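Local coordinates for protein chitinase (Pyrococcus furiosus, PDB 2CWR) that binds chitin through this domain of a hyperthermophilic chitinase, an enzyme that hydrolyses the polysaccharide, at residues V27-D32 and I94-N99. Sequence-based numbering, arbitrary orientation.
Sequences VTLNLD and ITLEIN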
ATOM      1  N   VAL A  27      -6.347   1.619   0.860  1.00  9.90           N
ATOM      2  CA  VAL A  27      -5.693   2.554  -0.043  1.00  9.72           C
ATOM      3  C   VAL A  27      -6.477   2.860  -1.310  1.00 10.55           C
ATOM      4  O   VAL A  27      -7.109   1.978  -1.891  1.00 11.21           O
ATOM      5  CB  VAL A  27      -4.300   2.010  -0.466  1.00  9.85           C
ATOM      6  CG1 VAL A  27      -3.572   3.022  -1.340  1.00 10.45           C
ATOM      7  CG2 VAL A  27      -3.473   1.668   0.774  1.00 11.20           C
ATOM      8  N   THR A  28      -6.434   4.124  -1.723  1.00  9.30           N
ATOM      9  CA  THR A  28      -7.083   4.554  -2.954  1.00 10.57           C
ATOM     10  C   THR A  28      -6.066   5.367  -3.730  1.00  9.72           C
ATOM     11  O   THR A  28      -5.461   6.294  -3.192  1.00 11.27           O
ATOM     12  CB  THR A  28      -8.317   5.435  -2.702  1.00 13.61           C
ATOM     13  OG1 THR A  28      -9.294   4.689  -1.971  1.00 11.59           O
ATOM     14  CG2 THR A  28      -8.928   5.883  -4.032  1.00 15.60           C
ATOM     15  N   LEU A  29      -5.867   5.004  -4.992  1.00 11.38           N
ATOM     16  CA  LEU A  29      -4.922   5.702  -5.846  1.00 10.90           C
ATOM     17  C   LEU A  29      -5.694   6.522  -6.870  1.00 13.19           C
ATOM     18  O   LEU A  29      -6.503   5.983  -7.625  1.00 13.23           O
ATOM     19  CB  LEU A  29      -4.020   4.703  -6.574  1.00 12.91           C
ATOM     20  CG  LEU A  29      -3.246   3.706  -5.706  1.00 12.58           C
ATOM     21  CD1 LEU A  29      -2.364   2.831  -6.593  1.00 12.79           C
ATOM     22  CD2 LEU A  29      -2.393   4.461  -4.700  1.00 10.65           C
ATOM     23  N   ASN A  30      -5.449   7.826  -6.880  1.00 13.00           N
ATOM     24  CA  ASN A  30      -6.111   8.717  -7.821  1.00 13.92           C
ATOM     25  C   ASN A  30      -5.088   9.026  -8.903  1.00 14.99           C
ATOM     26  O   ASN A  30      -4.243   9.906  -8.747  1.00 19.20           O
ATOM     27  CB  ASN A  30      -6.556   9.985  -7.096  1.00 13.67           C
ATOM     28  CG  ASN A  30      -7.459   9.680  -5.912  1.00 16.04           C
ATOM     29  OD1 ASN A  30      -8.550   9.137  -6.075  1.00 20.21           O
ATOM     30  ND2 ASN A  30      -7.000  10.021  -4.714  1.00 16.15           N
ATOM     31  N   LEU A  31      -5.172   8.281 -10.000  1.00 15.86           N
ATOM     32  CA  LEU A  31      -4.236   8.417 -11.105  1.00 18.38           C
ATOM     33  C   LEU A  31      -4.811   9.150 -12.312  1.00 19.66           C
ATOM     34  O   LEU A  31      -6.028   9.232 -12.483  1.00 20.39           O
ATOM     35  CB  LEU A  31      -3.763   7.026 -11.530  1.00 17.46           C
ATOM     36  CG  LEU A  31      -3.392   6.101 -10.363  1.00 16.63           C
ATOM     37  CD1 LEU A  31      -2.978   4.738 -10.887  1.00 17.20           C
ATOM     38  CD2 LEU A  31      -2.270   6.726  -9.550  1.00 17.89           C
ATOM     39  N   ASP A  32      -3.920   9.668 -13.152  1.00 22.32           N
ATOM     40  CA  ASP A  32      -4.326  10.391 -14.351  1.00 24.82           C
ATOM     41  C   ASP A  32      -4.448   9.438 -15.537  1.00 26.68           C
ATOM     42  O   ASP A  32      -4.426   9.858 -16.692  1.00 26.47           O
ATOM     43  CB  ASP A  32      -3.315  11.500 -14.673  1.00 24.24           C
ATOM     44  CG  ASP A  32      -1.942  10.962 -15.039  1.00 30.28           C
ATOM     45  OD1 ASP A  32      -1.753   9.728 -15.028  1.00 29.48           O
ATOM     46  OD2 ASP A  32      -1.043  11.778 -15.339  1.00 27.25           O
ATOM     47  N   ILE A  94       4.031   4.940   3.296  1.00 10.40           N
ATOM     48  CA  ILE A  94       3.258   4.332   2.217  1.00 10.35           C
ATOM     49  C   ILE A  94       3.472   5.274   1.046  1.00 14.65           C
ATOM     50  O   ILE A  94       2.993   6.413   1.054  1.00 14.02           O
ATOM     51  CB  ILE A  94       1.762   4.244   2.559  1.00 12.02           C
ATOM     52  CG1 ILE A  94       1.569   3.358   3.796  1.00 15.56           C
ATOM     53  CG2 ILE A  94       1.002   3.661   1.372  1.00 13.82           C
ATOM     54  CD1 ILE A  94       0.122   3.263   4.276  1.00 17.16           C
ATOM     55  N   THR A  95       4.198   4.797   0.041  1.00 12.25           N
ATOM     56  CA  THR A  95       4.544   5.635  -1.099  1.00 13.60           C
ATOM     57  C   THR A  95       4.178   5.074  -2.463  1.00 11.45           C
ATOM     58  O   THR A  95       4.465   3.918  -2.768  1.00 14.09           O
ATOM     59  CB  THR A  95       6.051   5.915  -1.086  1.00 16.70           C
ATOM     60  OG1 THR A  95       6.423   6.435   0.198  1.00 17.38           O
ATOM     61  CG2 THR A  95       6.420   6.914  -2.168  1.00 21.13           C
ATOM     62  N   LEU A  96       3.562   5.915  -3.286  1.00 10.20           N
ATOM     63  CA  LEU A  96       3.155   5.530  -4.631  1.00 10.73           C
ATOM     64  C   LEU A  96       4.242   5.841  -5.657  1.00 14.49           C
ATOM     65  O   LEU A  96       4.793   6.943  -5.678  1.00 15.22           O
ATOM     66  CB  LEU A  96       1.871   6.271  -5.016  1.00 14.09           C
ATOM     67  CG  LEU A  96       1.429   6.189  -6.482  1.00 14.00           C
ATOM     68  CD1 LEU A  96       1.116   4.750  -6.857  1.00 11.09           C
ATOM     69  CD2 LEU A  96       0.204   7.072  -6.686  1.00 14.82           C
ATOM     70  N   GLU A  97       4.544   4.857  -6.499  1.00 16.25           N
ATOM     71  CA  GLU A  97       5.540   5.013  -7.553  1.00 19.05           C
ATOM     72  C   GLU A  97       4.943   4.552  -8.877  1.00 22.14           C
ATOM     73  O   GLU A  97       4.141   3.615  -8.923  1.00 22.66           O
ATOM     74  CB  GLU A  97       6.797   4.183  -7.266  1.00 22.36           C
ATOM     75  CG  GLU A  97       7.620   4.653  -6.075  1.00 29.20           C
ATOM     76  CD  GLU A  97       8.928   3.886  -5.916  1.00 34.31           C
ATOM     77  OE1 GLU A  97       9.667   4.164  -4.949  1.00 37.54           O
ATOM     78  OE2 GLU A  97       9.221   3.008  -6.754  1.00 31.53           O
ATOM     79  N   ILE A  98       5.328   5.225  -9.952  1.00 20.62           N
ATOM     80  CA  ILE A  98       4.863   4.872 -11.286  1.00 28.34           C
ATOM     81  C   ILE A  98       6.045   5.039 -12.228  1.00 31.80           C
ATOM     82  O   ILE A  98       6.658   6.107 -12.283  1.00 30.29           O
ATOM     83  CB  ILE A  98       3.700   5.776 -11.745  1.00 29.73           C
ATOM     84  CG1 ILE A  98       2.464   5.495 -10.885  1.00 36.74           C
ATOM     85  CG2 ILE A  98       3.396   5.528 -13.222  1.00 30.14           C
ATOM     86  CD1 ILE A  98       1.226   6.258 -11.301  1.00 37.88           C
ATOM     87  N   ASN A  99       6.371   3.973 -12.954  1.00 34.61           N
ATOM     88  CA  ASN A  99       7.496   4.000 -13.880  1.00 38.19           C
ATOM     89  C   ASN A  99       8.782   4.253 -13.097  1.00 36.30           C
ATOM     90  O   ASN A  99       9.705   4.903 -13.585  1.00 36.89           O
ATOM     91  CB  ASN A  99       7.291   5.094 -14.932  1.00 43.41           C
ATOM     92  CG  ASN A  99       6.088   4.828 -15.824  1.00 49.16           C
ATOM     93  OD1 ASN A  99       5.675   5.690 -16.602  1.00 51.27           O
ATOM     94  ND2 ASN A  99       5.525   3.628 -15.717  1.00 50.99           N
TER
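Facing strands of a beta-sandwich meet here through leucine and isoleucine side chains: L29 and L31 of strand 22-31, in one antiparallel sheet, pack on L96 and I98 of strand 91-98, in the other. That the contact joins two sheets follows from the geometry: the axes of the short segments come no closer than 9.9 Å, with 35° between their directions, no hydrogen bond passes between the segments, and backbone partners of L29 and L31 are A77 and P75. L96 faces both leucines. Its CD1 lies 4.0 Å from L29 CD1, with L29 CD2 almost as near, while its CD2 approaches L31 CD2 to 3.8 Å and also lies near L29 CD2. With CG anti to the backbone N (chi1 169°), the L96 branch is carried toward the other sheet, where its methyls reach both leucines. An alanine at L96 would remove both methyls and would probably open a gap between the sheets, leaving L29 without its neighbour in segment 94-99 and L31 with I98 alone there. V39 of strand 38-43 touches both L29 and L96, and W37 also packs on L29, so this part of the interface lies within a larger apolar core. Towards the ends of the strands, I98 reaches across with its terminal methyl, the side chains crossing at a slant, and CD1 of I98 stops 3.9 Å from L31 CD2, the same methyl that meets L96.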